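Local structure of sulfotransferase (Alicyclobacillus acidocaldarius subsp. acidocaldarius, 3RNL) at residues P195-R200 with F212-T216. The protein probably transfers sulfo groups to an acceptor, as a sulfotransferase, and binds magnesium ions. Numbering follows the deposited sequence.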
ATOM      1  N   PRO A 195       1.806  10.251  14.542  1.00 21.16           N
ATOM      2  CA  PRO A 195       1.201   8.929  14.340  1.00 18.42           C
ATOM      3  C   PRO A 195       0.011   8.672  15.256  1.00 20.52           C
ATOM      4  O   PRO A 195      -0.928   7.991  14.841  1.00 19.82           O
ATOM      5  CB  PRO A 195       2.351   7.958  14.663  1.00 22.36           C
ATOM      6  CG  PRO A 195       3.386   8.790  15.390  1.00 28.85           C
ATOM      7  CD  PRO A 195       3.252  10.161  14.816  1.00 23.73           C
ATOM      8  N   VAL A 196       0.041   9.191  16.484  1.00 17.75           N
ATOM      9  CA  VAL A 196      -1.086   8.955  17.383  1.00 20.28           C
ATOM     10  C   VAL A 196      -2.363   9.571  16.815  1.00 18.96           C
ATOM     11  O   VAL A 196      -3.422   8.946  16.833  1.00 16.63           O
ATOM     12  CB  VAL A 196      -0.827   9.487  18.811  1.00 20.02           C
ATOM     13  CG1 VAL A 196      -2.100   9.416  19.635  1.00 22.87           C
ATOM     14  CG2 VAL A 196       0.292   8.685  19.475  1.00 23.02           C
ATOM     15  N   GLN A 197      -2.261  10.791  16.294  1.00 19.31           N
ATOM     16  CA  GLN A 197      -3.442  11.455  15.746  1.00 20.68           C
ATOM     17  C   GLN A 197      -3.967  10.695  14.537  1.00 17.00           C
ATOM     18  O   GLN A 197      -5.178  10.497  14.377  1.00 15.74           O
ATOM     19  CB  GLN A 197      -3.125  12.895  15.340  1.00 23.07           C
ATOM     20  CG  GLN A 197      -4.346  13.647  14.828  1.00 21.39           C
ATOM     21  CD  GLN A 197      -5.399  13.803  15.906  1.00 30.00           C
ATOM     22  OE1 GLN A 197      -5.135  14.375  16.959  1.00 30.11           O
ATOM     23  NE2 GLN A 197      -6.588  13.265  15.662  1.00 27.24           N
ATOM     24  N   VAL A 198      -3.055  10.282  13.664  1.00 13.71           N
ATOM     25  CA  VAL A 198      -3.469   9.556  12.467  1.00 14.08           C
ATOM     26  C   VAL A 198      -4.106   8.219  12.834  1.00 17.60           C
ATOM     27  O   VAL A 198      -5.138   7.842  12.289  1.00 15.32           O
ATOM     28  CB  VAL A 198      -2.301   9.348  11.482  1.00 14.64           C
ATOM     29  CG1 VAL A 198      -2.728   8.423  10.329  1.00 22.27           C
ATOM     30  CG2 VAL A 198      -1.826  10.691  10.946  1.00 23.29           C
ATOM     31  N   VAL A 199      -3.506   7.495  13.773  1.00 16.64           N
ATOM     32  CA  VAL A 199      -4.114   6.249  14.228  1.00 12.41           C
ATOM     33  C   VAL A 199      -5.513   6.476  14.813  1.00 11.97           C
ATOM     34  O   VAL A 199      -6.442   5.722  14.536  1.00 13.97           O
ATOM     35  CB  VAL A 199      -3.215   5.546  15.257  1.00 15.86           C
ATOM     36  CG1 VAL A 199      -3.977   4.435  15.967  1.00 18.40           C
ATOM     37  CG2 VAL A 199      -1.962   5.008  14.544  1.00 14.79           C
ATOM     38  N   ARG A 200      -5.667   7.516  15.631  1.00 12.69           N
ATOM     39  CA  ARG A 200      -6.988   7.819  16.181  1.00 12.95           C
ATOM     40  C   ARG A 200      -8.009   8.185  15.097  1.00 12.56           C
ATOM     41  O   ARG A 200      -9.183   7.834  15.210  1.00 14.17           O
ATOM     42  CB  ARG A 200      -6.895   8.940  17.218  1.00 13.96           C
ATOM     43  CG  ARG A 200      -6.270   8.479  18.511  1.00 14.59           C
ATOM     44  CD  ARG A 200      -5.965   9.676  19.404  1.00 21.61           C
ATOM     45  NE  ARG A 200      -5.744   9.274  20.783  1.00 28.03           N
ATOM     46  CZ  ARG A 200      -5.411  10.118  21.754  1.00 33.26           C
ATOM     47  NH1 ARG A 200      -5.244  11.406  21.486  1.00 29.74           N
ATOM     48  NH2 ARG A 200      -5.244   9.674  22.993  1.00 30.99           N
ATOM     49  N   PHE A 212      -7.699   5.683  22.623  1.00 27.95           N
ATOM     50  CA  PHE A 212      -6.689   4.663  22.456  1.00 24.66           C
ATOM     51  C   PHE A 212      -5.411   5.426  22.220  1.00 25.18           C
ATOM     52  O   PHE A 212      -5.411   6.390  21.454  1.00 25.20           O
ATOM     53  CB  PHE A 212      -7.059   3.811  21.234  1.00 23.25           C
ATOM     54  CG  PHE A 212      -5.944   2.930  20.727  1.00 22.11           C
ATOM     55  CD1 PHE A 212      -5.406   1.942  21.529  1.00 22.12           C
ATOM     56  CD2 PHE A 212      -5.474   3.065  19.423  1.00 22.42           C
ATOM     57  CE1 PHE A 212      -4.385   1.124  21.057  1.00 27.80           C
ATOM     58  CE2 PHE A 212      -4.460   2.252  18.943  1.00 22.30           C
ATOM     59  CZ  PHE A 212      -3.910   1.280  19.767  1.00 22.25           C
ATOM     60  N   VAL A 213      -4.317   5.000  22.833  1.00 21.44           N
ATOM     61  CA  VAL A 213      -3.001   5.494  22.452  1.00 24.35           C
ATOM     62  C   VAL A 213      -2.118   4.339  22.030  1.00 26.71           C
ATOM     63  O   VAL A 213      -1.778   3.506  22.870  1.00 27.24           O
ATOM     64  CB  VAL A 213      -2.326   6.265  23.596  1.00 36.23           C
ATOM     65  CG1 VAL A 213      -0.974   6.788  23.141  1.00 33.79           C
ATOM     66  CG2 VAL A 213      -3.215   7.407  24.047  1.00 36.35           C
ATOM     67  N   PRO A 214      -1.712   4.289  20.755  1.00 22.89           N
ATOM     68  CA  PRO A 214      -0.813   3.189  20.410  1.00 23.84           C
ATOM     69  C   PRO A 214       0.551   3.390  21.056  1.00 29.67           C
ATOM     70  O   PRO A 214       0.942   4.522  21.361  1.00 28.55           O
ATOM     71  CB  PRO A 214      -0.698   3.301  18.888  1.00 23.89           C
ATOM     72  CG  PRO A 214      -0.928   4.747  18.610  1.00 25.52           C
ATOM     73  CD  PRO A 214      -1.978   5.171  19.605  1.00 24.16           C
ATOM     74  N   ASP A 215       1.278   2.293  21.234  1.00 26.33           N
ATOM     75  CA  ASP A 215       2.646   2.365  21.723  1.00 28.43           C
ATOM     76  C   ASP A 215       3.532   2.467  20.485  1.00 33.76           C
ATOM     77  O   ASP A 215       3.619   1.538  19.682  1.00 31.54           O
ATOM     78  CB  ASP A 215       2.968   1.103  22.514  1.00 33.88           C
ATOM     79  CG  ASP A 215       4.443   0.975  22.847  1.00 45.66           C
ATOM     80  OD1 ASP A 215       5.220   1.912  22.563  1.00 41.13           O
ATOM     81  OD2 ASP A 215       4.815  -0.075  23.410  1.00 45.32           O
ATOM     82  N   THR A 216       4.152   3.628  20.317  1.00 28.26           N
ATOM     83  CA  THR A 216       4.928   3.927  19.115  1.00 33.60           C
ATOM     84  C   THR A 216       6.423   3.679  19.302  1.00 47.00           C
ATOM     85  O   THR A 216       7.224   3.972  18.409  1.00 46.55           O
ATOM     86  CB  THR A 216       4.677   5.362  18.620  1.00 40.88           C
ATOM     87  OG1 THR A 216       5.043   6.295  19.644  1.00 48.25           O
ATOM     88  CG2 THR A 216       3.204   5.545  18.264  1.00 38.18           C
TER
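Val-196 and Val-213 lie 6.4 Å apart between their CA atoms where the irregular chain 212-216 runs back along the first turns of helix 195-206, with Thr-216 near Pro-195 and Phe-212 near Arg-200. One polar bond joins the two. NE of Arg-200 donates to the backbone O of Phe-212 at 3.0 Å, with an N-H...O angle of 161°. The acceptor sits at the guanidinium edge, close to its plane, while the donor is tilted 26° from the carbonyl plane. CG of Arg-200 is anti to its own carbonyl carbon (chi1 -73°), and the chain stays extended as far as NE, which carries the guanidinium across to the loop. CG1 of Val-196, one turn back in the same helix, covers one guanidinium face toward its rim, and NH2 comes 3.2 Å from CG2 of Val-213. A methionine in place of Arg-200 would probably leave the Phe-212 carbonyl without this donor and Val-213 without the flat group beside it.

The remaining contacts are apolar. CG1 of Val-199 meets the ring edge of Phe-212 at CE2, 3.7 Å away, and CG of Pro-214 at 4.0 Å. CG2 of Val-196 touches CD of Pro-214 at 4.2 Å. At the other end, CG of Pro-195 is 4.3 Å from CG2 of Thr-216.

The loop packs against both helix 195-206 and helix 21-29, which also touch each other through Val-199. Val-199, Pro-214 and Thr-216 all touch Tyr-27, and the backbone N of Asp-215 is hydrogen-bonded to OE1 of Gln-30, just after helix 21-29. The Phe-212 ring meets that of His-31, a magnesium-site residue in the loop leading to strand 34-35.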